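PDB 5YS9: acyl-coenzyme A oxidase 3 from Yarrowia lipolytica, which oxidises acyl-CoA substrates to (2E)-enoyl-CoA with FAD as cofactor, passing electrons to oxygen to form hydrogen peroxide in peroxisomal fatty acid beta-oxidation. Local coordinates for residues 103-106 against 107-111; 120-123 against 124-128; 309-312 against 313-317; 416-419 against 420-424; 448-451 against 452-456. One frame throughout, in Å; residues are numbered along the deposited sequence.

Contact 1: residues 103-106 against 107-111; sequences EALL and RSQLH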
# COMPACT_ATOMS: atom_id res chain seq x y z
N GLU A 103 -16.73 -2.87 27.56
CA GLU A 103 -17.72 -2.58 26.56
C GLU A 103 -17.29 -1.39 25.71
O GLU A 103 -17.41 -1.42 24.49
CB GLU A 103 -19.05 -2.29 27.21
CG GLU A 103 -19.72 -3.52 27.76
CD GLU A 103 -20.98 -3.20 28.51
OE1 GLU A 103 -21.01 -2.21 29.27
OE2 GLU A 103 -21.93 -3.95 28.34
N ALA A 104 -16.79 -0.37 26.39
CA ALA A 104 -16.39 0.89 25.79
C ALA A 104 -15.19 0.67 24.85
O ALA A 104 -15.21 1.12 23.71
CB ALA A 104 -16.08 1.91 26.87
N LEU A 105 -14.18 -0.04 25.29
CA LEU A 105 -13.05 -0.36 24.40
C LEU A 105 -13.50 -1.08 23.11
O LEU A 105 -13.07 -0.74 22.01
CB LEU A 105 -12.00 -1.21 25.13
CG LEU A 105 -10.75 -1.58 24.31
CD1 LEU A 105 -9.99 -0.31 23.90
CD2 LEU A 105 -9.84 -2.54 25.06
N LEU A 106 -14.40 -2.05 23.28
CA LEU A 106 -14.79 -2.96 22.24
C LEU A 106 -15.79 -2.25 21.32
O LEU A 106 -15.75 -2.46 20.12
CB LEU A 106 -15.33 -4.22 22.88
CG LEU A 106 -15.05 -5.62 22.34
CD1 LEU A 106 -13.62 -5.89 21.89
CD2 LEU A 106 -15.46 -6.62 23.44
N ARG A 107 -16.61 -1.37 21.86
CA ARG A 107 -17.45 -0.52 21.04
C ARG A 107 -16.65 0.42 20.14
O ARG A 107 -16.97 0.57 18.98
CB ARG A 107 -18.40 0.30 21.89
CG ARG A 107 -19.49 0.98 21.09
CD ARG A 107 -20.18 2.08 21.86
NE ARG A 107 -20.99 1.56 22.95
CZ ARG A 107 -22.15 0.96 22.78
NH1 ARG A 107 -22.64 0.81 21.57
NH2 ARG A 107 -22.82 0.52 23.82
N SER A 108 -15.60 1.04 20.68
CA SER A 108 -14.76 1.88 19.87
C SER A 108 -13.92 1.08 18.82
O SER A 108 -13.59 1.62 17.78
CB SER A 108 -13.95 2.86 20.72
OG SER A 108 -12.77 2.28 21.18
N GLN A 109 -13.65 -0.19 19.03
CA GLN A 109 -12.88 -1.00 18.07
C GLN A 109 -13.78 -1.54 16.94
O GLN A 109 -13.42 -1.59 15.76
CB GLN A 109 -12.25 -2.21 18.77
CG GLN A 109 -11.02 -2.00 19.64
CD GLN A 109 -10.54 -3.34 20.24
OE1 GLN A 109 -11.29 -4.04 20.96
NE2 GLN A 109 -9.30 -3.71 19.93
N LEU A 110 -14.94 -2.02 17.33
CA LEU A 110 -15.97 -2.39 16.38
C LEU A 110 -16.32 -1.23 15.41
O LEU A 110 -16.49 -1.45 14.22
CB LEU A 110 -17.23 -2.88 17.10
CG LEU A 110 -17.06 -4.19 17.91
CD1 LEU A 110 -18.21 -4.32 18.87
CD2 LEU A 110 -16.96 -5.40 16.98
N HIS A 111 -16.42 -0.02 15.94
CA HIS A 111 -16.79 1.15 15.18
C HIS A 111 -15.67 1.53 14.22
O HIS A 111 -15.94 2.14 13.19
CB HIS A 111 -17.05 2.33 16.13
CG HIS A 111 -17.63 3.54 15.46
ND1 HIS A 111 -17.29 4.82 15.83
CD2 HIS A 111 -18.51 3.66 14.45
CE1 HIS A 111 -17.98 5.68 15.09
NE2 HIS A 111 -18.71 5.00 14.24

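Contact 2: residues 120-123 against 124-128; sequences IRLG and VHTGL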
# COMPACT_ATOMS: atom_id res chain seq x y z
N ILE A 120 -10.94 8.11 16.61
CA ILE A 120 -9.71 8.74 17.07
C ILE A 120 -9.99 10.15 17.50
O ILE A 120 -9.41 10.61 18.48
CB ILE A 120 -8.58 8.76 16.01
CG1 ILE A 120 -8.32 7.36 15.49
CG2 ILE A 120 -7.28 9.29 16.62
CD1 ILE A 120 -8.04 6.37 16.61
N ARG A 121 -10.89 10.83 16.83
CA ARG A 121 -11.18 12.19 17.22
C ARG A 121 -11.73 12.24 18.63
O ARG A 121 -11.43 13.14 19.39
CB ARG A 121 -12.10 12.90 16.25
CG ARG A 121 -11.70 14.35 16.10
CD ARG A 121 -12.73 15.16 15.38
NE ARG A 121 -12.81 16.50 15.92
CZ ARG A 121 -13.27 17.53 15.26
NH1 ARG A 121 -13.69 17.37 14.03
NH2 ARG A 121 -13.32 18.71 15.82
N LEU A 122 -12.54 11.26 18.97
CA LEU A 122 -12.91 11.08 20.37
C LEU A 122 -11.75 10.55 21.19
O LEU A 122 -11.43 11.07 22.28
CB LEU A 122 -14.07 10.09 20.48
CG LEU A 122 -14.75 10.11 21.83
CD1 LEU A 122 -15.06 11.55 22.22
CD2 LEU A 122 -16.00 9.24 21.76
N GLY A 123 -11.13 9.51 20.67
CA GLY A 123 -9.99 8.86 21.33
C GLY A 123 -8.91 9.75 21.95
O GLY A 123 -8.38 9.44 23.03
N VAL A 124 -8.59 10.85 21.29
CA VAL A 124 -7.54 11.71 21.82
C VAL A 124 -7.89 12.29 23.18
O VAL A 124 -7.03 12.42 24.01
CB VAL A 124 -7.13 12.85 20.86
CG1 VAL A 124 -6.61 12.29 19.56
CG2 VAL A 124 -8.26 13.82 20.63
N HIS A 125 -9.13 12.71 23.38
CA HIS A 125 -9.59 13.01 24.72
C HIS A 125 -9.84 11.77 25.57
O HIS A 125 -9.38 11.64 26.68
CB HIS A 125 -10.87 13.83 24.66
CG HIS A 125 -11.49 14.06 26.00
ND1 HIS A 125 -11.20 15.15 26.78
CD2 HIS A 125 -12.33 13.29 26.72
CE1 HIS A 125 -11.86 15.06 27.91
NE2 HIS A 125 -12.55 13.94 27.90
N THR A 126 -10.57 10.85 25.00
CA THR A 126 -11.11 9.74 25.74
C THR A 126 -10.02 8.81 26.27
O THR A 126 -10.10 8.33 27.39
CB THR A 126 -12.27 9.09 24.95
OG1 THR A 126 -13.48 9.26 25.68
CG2 THR A 126 -12.05 7.64 24.64
N GLY A 127 -9.00 8.55 25.46
CA GLY A 127 -7.91 7.73 25.92
C GLY A 127 -6.62 8.44 26.26
O GLY A 127 -6.07 8.24 27.33
N LEU A 128 -6.10 9.24 25.34
CA LEU A 128 -4.82 9.87 25.57
C LEU A 128 -4.79 10.94 26.65
O LEU A 128 -4.01 10.86 27.57
CB LEU A 128 -4.27 10.45 24.28
CG LEU A 128 -4.15 9.56 23.07
CD1 LEU A 128 -3.83 10.40 21.86
CD2 LEU A 128 -3.05 8.56 23.32

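Contact 3: residues 309-312 against 313-317; sequences MIAD and SFFVS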
# COMPACT_ATOMS: atom_id res chain seq x y z
N MET A 309 -4.15 -2.91 19.47
CA MET A 309 -3.77 -2.70 18.08
C MET A 309 -3.64 -4.00 17.28
O MET A 309 -3.86 -4.05 16.02
CB MET A 309 -2.48 -1.93 18.03
CG MET A 309 -2.57 -0.63 18.77
SD MET A 309 -1.30 0.49 18.23
CE MET A 309 -2.04 1.03 16.71
N ILE A 310 -3.26 -5.04 18.01
CA ILE A 310 -3.15 -6.36 17.44
C ILE A 310 -4.54 -6.84 17.11
O ILE A 310 -4.74 -7.33 16.02
CB ILE A 310 -2.44 -7.36 18.39
CG1 ILE A 310 -1.00 -6.92 18.59
CG2 ILE A 310 -2.44 -8.76 17.79
CD1 ILE A 310 -0.44 -7.39 19.92
N ALA A 311 -5.47 -6.69 18.06
CA ALA A 311 -6.90 -6.90 17.83
C ALA A 311 -7.51 -6.01 16.70
O ALA A 311 -8.23 -6.52 15.87
CB ALA A 311 -7.68 -6.74 19.13
N ASP A 312 -7.21 -4.71 16.67
CA ASP A 312 -7.64 -3.82 15.57
C ASP A 312 -7.23 -4.40 14.22
O ASP A 312 -7.96 -4.26 13.25
CB ASP A 312 -7.03 -2.40 15.67
CG ASP A 312 -7.61 -1.55 16.81
OD1 ASP A 312 -8.65 -1.94 17.35
OD2 ASP A 312 -7.01 -0.49 17.19
N SER A 313 -6.03 -5.00 14.14
CA SER A 313 -5.56 -5.56 12.89
C SER A 313 -6.51 -6.69 12.45
O SER A 313 -6.83 -6.86 11.23
CB SER A 313 -4.11 -6.04 12.97
OG SER A 313 -3.22 -4.95 13.22
N PHE A 314 -6.99 -7.43 13.44
CA PHE A 314 -7.99 -8.44 13.18
C PHE A 314 -9.30 -7.83 12.70
O PHE A 314 -9.83 -8.20 11.64
CB PHE A 314 -8.24 -9.30 14.42
CG PHE A 314 -9.52 -10.07 14.35
CD1 PHE A 314 -9.62 -11.15 13.51
CD2 PHE A 314 -10.65 -9.64 15.05
CE1 PHE A 314 -10.80 -11.87 13.41
CE2 PHE A 314 -11.85 -10.34 14.96
CZ PHE A 314 -11.92 -11.47 14.14
N PHE A 315 -9.82 -6.94 13.53
CA PHE A 315 -11.07 -6.30 13.28
C PHE A 315 -11.21 -5.65 11.90
O PHE A 315 -12.28 -5.71 11.32
CB PHE A 315 -11.35 -5.28 14.38
CG PHE A 315 -11.85 -5.89 15.66
CD1 PHE A 315 -13.02 -6.66 15.67
CD2 PHE A 315 -11.17 -5.70 16.86
CE1 PHE A 315 -13.50 -7.20 16.86
CE2 PHE A 315 -11.63 -6.26 18.06
CZ PHE A 315 -12.79 -7.00 18.05
N VAL A 316 -10.14 -5.02 11.39
CA VAL A 316 -10.15 -4.46 10.04
C VAL A 316 -9.96 -5.54 8.99
O VAL A 316 -10.66 -5.55 8.01
CB VAL A 316 -9.13 -3.31 9.86
CG1 VAL A 316 -9.11 -2.76 8.42
CG2 VAL A 316 -9.52 -2.19 10.79
N SER A 317 -8.97 -6.40 9.16
CA SER A 317 -8.64 -7.38 8.15
C SER A 317 -9.81 -8.28 7.73
O SER A 317 -9.96 -8.56 6.54
CB SER A 317 -7.47 -8.27 8.59
OG SER A 317 -6.28 -7.52 8.60

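Contact 4: residues 416-419 against 420-424; sequences TWTC and ANIID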
# COMPACT_ATOMS: atom_id res chain seq x y z
N THR A 416 0.14 -4.86 12.32
CA THR A 416 -0.28 -3.64 11.65
C THR A 416 0.15 -3.64 10.18
O THR A 416 -0.70 -3.41 9.32
CB THR A 416 0.07 -2.35 12.40
OG1 THR A 416 1.48 -2.23 12.63
CG2 THR A 416 -0.68 -2.34 13.70
N TRP A 417 1.42 -3.94 9.90
CA TRP A 417 1.86 -4.09 8.51
C TRP A 417 1.07 -5.15 7.72
O TRP A 417 0.71 -4.93 6.56
CB TRP A 417 3.34 -4.45 8.41
CG TRP A 417 4.32 -3.34 8.47
CD1 TRP A 417 4.20 -2.06 7.94
CD2 TRP A 417 5.59 -3.41 9.05
NE1 TRP A 417 5.33 -1.34 8.18
CE2 TRP A 417 6.22 -2.15 8.84
CE3 TRP A 417 6.29 -4.41 9.74
CZ2 TRP A 417 7.52 -1.88 9.30
CZ3 TRP A 417 7.60 -4.13 10.18
CH2 TRP A 417 8.18 -2.87 9.96
N THR A 418 0.81 -6.28 8.36
CA THR A 418 0.07 -7.33 7.72
C THR A 418 -1.36 -6.89 7.37
O THR A 418 -1.81 -7.17 6.27
CB THR A 418 0.08 -8.61 8.58
OG1 THR A 418 1.41 -9.14 8.58
CG2 THR A 418 -0.83 -9.66 7.96
N CYS A 419 -2.04 -6.18 8.28
CA CYS A 419 -3.35 -5.66 8.01
C CYS A 419 -3.33 -4.75 6.76
O CYS A 419 -4.21 -4.84 5.91
CB CYS A 419 -3.98 -4.93 9.24
SG CYS A 419 -5.62 -4.17 8.92
N ALA A 420 -2.31 -3.90 6.66
CA ALA A 420 -2.11 -3.06 5.49
C ALA A 420 -1.98 -3.92 4.25
O ALA A 420 -2.62 -3.66 3.26
CB ALA A 420 -0.91 -2.12 5.65
N ASN A 421 -1.16 -4.97 4.32
CA ASN A 421 -0.93 -5.77 3.13
C ASN A 421 -2.21 -6.47 2.67
O ASN A 421 -2.37 -6.72 1.48
CB ASN A 421 0.17 -6.82 3.39
CG ASN A 421 1.50 -6.20 3.74
OD1 ASN A 421 1.80 -5.08 3.32
ND2 ASN A 421 2.31 -6.93 4.51
N ILE A 422 -3.06 -6.85 3.63
CA ILE A 422 -4.27 -7.60 3.36
C ILE A 422 -5.29 -6.70 2.67
O ILE A 422 -5.92 -7.08 1.67
CB ILE A 422 -4.90 -8.19 4.66
CG1 ILE A 422 -4.04 -9.35 5.20
CG2 ILE A 422 -6.34 -8.66 4.40
CD1 ILE A 422 -4.52 -9.89 6.54
N ILE A 423 -5.47 -5.51 3.23
CA ILE A 423 -6.30 -4.51 2.59
C ILE A 423 -5.83 -4.35 1.14
O ILE A 423 -6.64 -4.45 0.20
CB ILE A 423 -6.28 -3.15 3.32
CG1 ILE A 423 -6.88 -3.25 4.74
CG2 ILE A 423 -7.09 -2.11 2.54
CD1 ILE A 423 -6.48 -2.11 5.66
N ASP A 424 -4.52 -4.18 0.95
CA ASP A 424 -3.97 -3.93 -0.35
C ASP A 424 -4.15 -5.11 -1.28
O ASP A 424 -4.55 -4.94 -2.41
CB ASP A 424 -2.49 -3.57 -0.28
CG ASP A 424 -2.00 -2.98 -1.58
OD1 ASP A 424 -2.40 -1.86 -1.86
OD2 ASP A 424 -1.27 -3.63 -2.33

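Contact 5: residues 448-451 against 452-456; sequences WVVQ and CTWEG. With FAD (flavin-adenine dinucleotide), chain C.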
# COMPACT_ATOMS: atom_id res chain seq x y z
N TRP A 448 -5.96 3.16 7.55
CA TRP A 448 -5.23 2.18 8.35
C TRP A 448 -3.76 2.49 8.60
O TRP A 448 -3.24 2.23 9.66
CB TRP A 448 -5.36 0.76 7.80
CG TRP A 448 -4.60 -0.23 8.63
CD1 TRP A 448 -3.39 -0.74 8.36
CD2 TRP A 448 -4.97 -0.72 9.92
NE1 TRP A 448 -2.99 -1.56 9.37
CE2 TRP A 448 -3.94 -1.57 10.34
CE3 TRP A 448 -6.08 -0.56 10.73
CZ2 TRP A 448 -4.00 -2.24 11.54
CZ3 TRP A 448 -6.13 -1.23 11.92
CH2 TRP A 448 -5.10 -2.05 12.32
N VAL A 449 -3.11 3.00 7.58
CA VAL A 449 -1.68 2.97 7.45
C VAL A 449 -0.92 3.71 8.56
O VAL A 449 0.20 3.37 8.88
CB VAL A 449 -1.31 3.35 6.00
CG1 VAL A 449 -0.49 4.61 5.89
CG2 VAL A 449 -0.72 2.18 5.27
N VAL A 450 -1.54 4.71 9.15
CA VAL A 450 -0.92 5.47 10.22
C VAL A 450 -0.61 4.59 11.44
O VAL A 450 0.27 4.91 12.20
CB VAL A 450 -1.75 6.72 10.59
CG1 VAL A 450 -3.16 6.35 10.99
CG2 VAL A 450 -1.06 7.52 11.66
N GLN A 451 -1.32 3.48 11.58
CA GLN A 451 -1.15 2.55 12.70
C GLN A 451 0.28 2.03 12.74
O GLN A 451 0.78 1.66 13.78
CB GLN A 451 -2.08 1.36 12.54
CG GLN A 451 -3.55 1.67 12.68
CD GLN A 451 -4.09 1.31 14.03
OE1 GLN A 451 -4.05 2.10 14.95
NE2 GLN A 451 -4.60 0.12 14.16
N CYS A 452 0.90 1.92 11.59
CA CYS A 452 2.31 1.61 11.48
C CYS A 452 3.25 2.70 11.98
O CYS A 452 4.37 2.41 12.32
CB CYS A 452 2.66 1.19 10.07
SG CYS A 452 1.61 -0.12 9.45
N THR A 453 2.83 3.95 11.93
CA THR A 453 3.71 5.04 12.31
C THR A 453 3.56 5.50 13.76
O THR A 453 4.52 5.64 14.47
CB THR A 453 3.58 6.22 11.32
OG1 THR A 453 4.20 5.86 10.09
CG2 THR A 453 4.25 7.46 11.81
N TRP A 454 2.32 5.73 14.17
CA TRP A 454 2.00 6.13 15.54
C TRP A 454 1.97 4.98 16.53
O TRP A 454 1.93 3.84 16.15
CB TRP A 454 0.72 6.96 15.57
CG TRP A 454 -0.56 6.22 15.39
CD1 TRP A 454 -0.76 4.90 15.55
CD2 TRP A 454 -1.83 6.77 15.04
NE1 TRP A 454 -2.06 4.58 15.31
CE2 TRP A 454 -2.74 5.72 15.00
CE3 TRP A 454 -2.27 8.06 14.76
CZ2 TRP A 454 -4.08 5.91 14.68
CZ3 TRP A 454 -3.59 8.25 14.45
CH2 TRP A 454 -4.48 7.18 14.41
N GLU A 455 2.01 5.30 17.81
CA GLU A 455 2.07 4.27 18.84
C GLU A 455 3.31 3.44 18.65
O GLU A 455 3.31 2.25 18.86
CB GLU A 455 0.84 3.37 18.79
CG GLU A 455 -0.45 4.04 19.21
CD GLU A 455 -0.51 4.39 20.68
OE1 GLU A 455 0.10 3.69 21.49
OE2 GLU A 455 -1.18 5.37 21.03
N GLY A 456 4.37 4.11 18.23
CA GLY A 456 5.65 3.48 18.04
C GLY A 456 5.86 3.14 16.59
O GLY A 456 5.14 2.35 16.05
PA FAD C . 10.61 9.68 13.59
O1A FAD C . 11.49 10.85 13.37
O2A FAD C . 10.59 8.99 14.90
O5B FAD C . 11.06 8.60 12.53
C5B FAD C . 11.03 8.90 11.14
C4B FAD C . 11.59 7.76 10.32
O4B FAD C . 12.94 7.52 10.71
C3B FAD C . 10.83 6.49 10.58
O3B FAD C . 10.69 5.77 9.38
C2B FAD C . 11.73 5.69 11.47
O2B FAD C . 11.62 4.32 11.12
C1B FAD C . 13.11 6.20 11.19
N9A FAD C . 13.87 6.14 12.45
C8A FAD C . 13.69 6.89 13.54
N7A FAD C . 14.55 6.54 14.51
C5A FAD C . 15.29 5.54 14.04
C6A FAD C . 16.38 4.70 14.55
N6A FAD C . 16.87 4.86 15.79
N1A FAD C . 16.88 3.76 13.73
C2A FAD C . 16.40 3.58 12.50
N3A FAD C . 15.42 4.30 11.97
C4A FAD C . 14.84 5.27 12.69
N1 FAD C . 1.31 12.39 18.44
C2 FAD C . 0.76 12.83 19.58
O2 FAD C . 1.47 13.04 20.55
N3 FAD C . -0.54 13.06 19.72
C4 FAD C . -1.39 12.86 18.73
O4 FAD C . -2.58 13.09 18.89
C4X FAD C . -0.87 12.39 17.45
N5 FAD C . -1.68 12.18 16.42
C5X FAD C . -1.18 11.76 15.25
C6 FAD C . -2.05 11.57 14.21
C7 FAD C . -1.59 11.14 13.00
C7M FAD C . -2.58 10.93 11.89
C8 FAD C . -0.15 10.88 12.82
C8M FAD C . 0.38 10.40 11.50
C9 FAD C . 0.73 11.06 13.87
C9A FAD C . 0.27 11.49 15.08
N10 FAD C . 1.14 11.69 16.16
C10 FAD C . 0.57 12.16 17.35
C1' FAD C . 2.58 11.48 16.04
C2' FAD C . 3.05 10.04 16.01
O2' FAD C . 2.92 9.50 17.32
C3' FAD C . 4.52 10.02 15.57
O3' FAD C . 4.53 10.46 14.22
C4' FAD C . 5.28 8.70 15.63
O4' FAD C . 5.19 8.06 16.89
C5' FAD C . 6.76 8.94 15.42
O5' FAD C . 6.99 9.42 14.11
P FAD C . 7.94 10.65 13.83
O1P FAD C . 7.22 11.54 12.90
O2P FAD C . 8.46 11.15 15.12
O3P FAD C . 9.14 9.98 13.03

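Contact 1: residues 103-106 against 107-111
Helix 101-111, part of the N-terminal region of the acyl-CoA oxidase, carries this local contact, in which Leu106 and Gln109 meet one turn apart on a face of the helix. Leu106 CD1 lies 3.1 Å from Gln109 OE1, so the oxygen of the amide rests against a methyl branch. Gln109 CG stands anti to the carbonyl carbon (chi1 -76°), and the chain beyond it runs extended, back along the preceding turn; on the way its CG passes 3.4 Å from Leu105 O. The amide nitrogen at the far end is engaged elsewhere, by Asp312 OD1.

Ser108 turns back on its own helix. Its OG, set between the backbone N and the carbonyl carbon (chi1 86°), donates a 3.1 Å hydrogen bond to Leu105 O, tilted out of the carbonyl plane. Gln109 N adds a second, weak bond to the same oxygen. The regular helical ladder continues beside it: Arg107 N binds Glu103 O at 2.7 Å, and Leu110 N reaches Leu106 O at 2.9 Å in a nearly straight bond of 170°. Leu110 CG comes 3.1 Å from Leu106 O, its side chain lying alongside that carbonyl.

The charged ends do not pair with each other: Glu103 forms a salt bridge with Arg57, while Arg107 bridges Glu61 and Asp99. Leu110 packs on Leu58 and Leu62 of helix 49-63, and Gln109 and Leu110 both touch Phe315 of helix 300-330.

Contact 2: residues 120-123 against 124-128
Ile120 and Val124 make the apolar part of the contact, with Ile120 CG2 4.3 Å from Val124 CG1 one turn further on. Val124 is also held close to backbone oxygens: CG1, anti to the carbonyl carbon (chi1 -60°), lies 3.4 Å from Ile120 O, and CG2 is 3.5 Å from Arg121 O. On another face Leu122 and Thr126 pass each other at an angle, Leu122 CG approaching Thr126 CB to 4.1 Å.

The backbone bonds record a change in the winding of helix 116-136. Val124 N to Ile120 O and Thr126 N to Leu122 O are ordinary alpha-helical bonds, the latter straight at 170°. At Gly123 O the pattern widens into a pi-type turn: this oxygen accepts from Gly127 N at 2.7 Å and from Leu128 N at 3.3 Å, the second donor in the carbonyl plane and the first tilted out of it.

The polar side chains are buried and bonded elsewhere. Arg121 forms a salt bridge with Asp260 and hydrogen bonds with Ser207 and with Tyr676 of the second subunit, while His125 ND1 is bonded to Gly158 N. The side chain of Val124 is about 4 Å from the bound FAD at the nearest atoms.

Contact 3: residues 309-312 against 313-317
Met309 O accepts from Ser313 N at 3.0 Å, the donor standing above the carbonyl plane, and has Ser313 OG at the same distance of 3.0 Å. Whether the hydroxyl proton goes there is unsettled, because Thr415 O offers a second, weak acceptor. With OG anti to the carbonyl carbon (chi1 -64°), the hydroxyl folds back over the preceding turn. One turn later the geometry is clear: Ser313 O receives both Ser317 N and, at 2.8 Å, Ser317 OG; these two donors come from opposite faces of the carbonyl plane, so the oxygen is gripped on both sides.

The apolar share falls to Ala311 and Phe315. Ala311 CB lies 4.1 Å from Phe315 CE2, and CD2 of the same ring comes 3.2 Å from Ala311 O. Phe315 N closes a straight bond of 171° to that oxygen. Phe314 CD2 sits 3.8 Å above one face of the Phe315 ring, offset toward its rim. The Asp312 carboxylate is held by a salt bridge to Arg119.

Buried in the C-alpha1 region, this part of helix 300-330 packs Phe315 against helix 101-111, Phe314 against helix 349-385 and Ser317 against both helix 349-385 and helix 391-428, with Met309 reaching the loop at Gln451 and Trp454.

Contact 4: residues 416-419 against 420-424
Cys419 and Ile423 pair one turn apart, Cys419 SG lying 4.0 Å from Ile423 CD1. The sulfur stands anti to the backbone N (chi1 177°), which turns it along the helix toward the next turn, and Ile423 CG1 lies 3.3 Å from Cys419 O. That oxygen takes a nearly straight bond from Ile423 N (176°) and a weak one from Ile422 N.

Ala420 sits beside them: its N bonds to Thr416 O at 3.1 Å, and its CB touches Trp417 O at 3.4 Å. These are successive turns of the long helix 391-428 of the C-alpha1 region, whose sequence family belongs to the acyl-CoA dehydrogenase clan. Trp448, from the end of helix 441-448, packs on Cys419, Ala420 and Ile423, and its NE1 binds Thr416 O.

Thr418 is the third residue of the group. Its CG2 meets Ile422 CD1 at 4.0 Å, the two side chains crossing at a slant, while its OG1 is bonded to Phe414 O in the preceding turn. Toward the dimer partner, Trp417 NE1 donates to Gln428 of the second subunit, and Asp424 OD1 is hydrogen-bonded to Tyr445 of that subunit.

Contact 5: residues 448-451 against 452-456
The FAD pocket is lined here by the loop between helices 441-448 and 458-477, whose Val450, Thr453 and Trp454 all belong to the site. Val450 lies over the indole of Trp454 in a CH-pi contact: CG2 stands 3.8 Å from the centroid of the six-membered ring, 28° off its normal. CG1, placed between the backbone N and the carbonyl carbon (chi1 58°), lies 3.8 Å from Trp454 CH2, which puts both methyls against the indole.

The flavin meets the same indole at its edge. Trp454 CE3 approaches FAD C6 at 3.6 Å, near the plane of the indole, and the methyl C8M of the flavin also lies against Val450 CG2. Elsewhere on the rim, Trp454 NE1 points in plane toward Gln451 OE1 at 3.2 Å, with the amide and ring planes almost perpendicular; the placing of that oxygen is less sure, so the bond is a tentative one.

Backbone bonds shape the turn. Val450 O takes Trp454 N, straight and nearly along its C=O axis, and also Thr453 N at 2.7 Å from above the carbonyl plane. Cys452 N bonds to Val449 O. Lys412 NZ is hydrogen-bonded to the carbonyl oxygens of Gln451, Trp454 and Gly456.

Tyr435 and Gly432 of the second subunit pack on Val450 and Thr453, which places the pocket at the dimer interface. The indole edge and the valine methyl meet the dimethylbenzene end of the flavin by van der Waals contact, while polar anchoring of FAD comes from residues such as Asp457 and Arg354 of the second subunit.

From the N terminus, contacts 1 and 2 lie in series on helices 101-111 and 116-136, their centres about 13 Å apart without touching. Contacts 3 and 4 follow on helices 300-330 and 391-428, and contact 5 on the loop after helix 441-448. Each is a local turn, so none closes a long loop, and none encloses or crosses another. They are joined in space: contact 1 touches contact 3, joining the N-terminal and C-alpha1 regions, contact 3 touches contact 4 where helices 300-330 and 391-428 pack together, and contact 5 touches contacts 2, 3 and 4. The FAD-lining loop thus reaches both regions, and contacts 2, 4 and 5 extend to the second subunit.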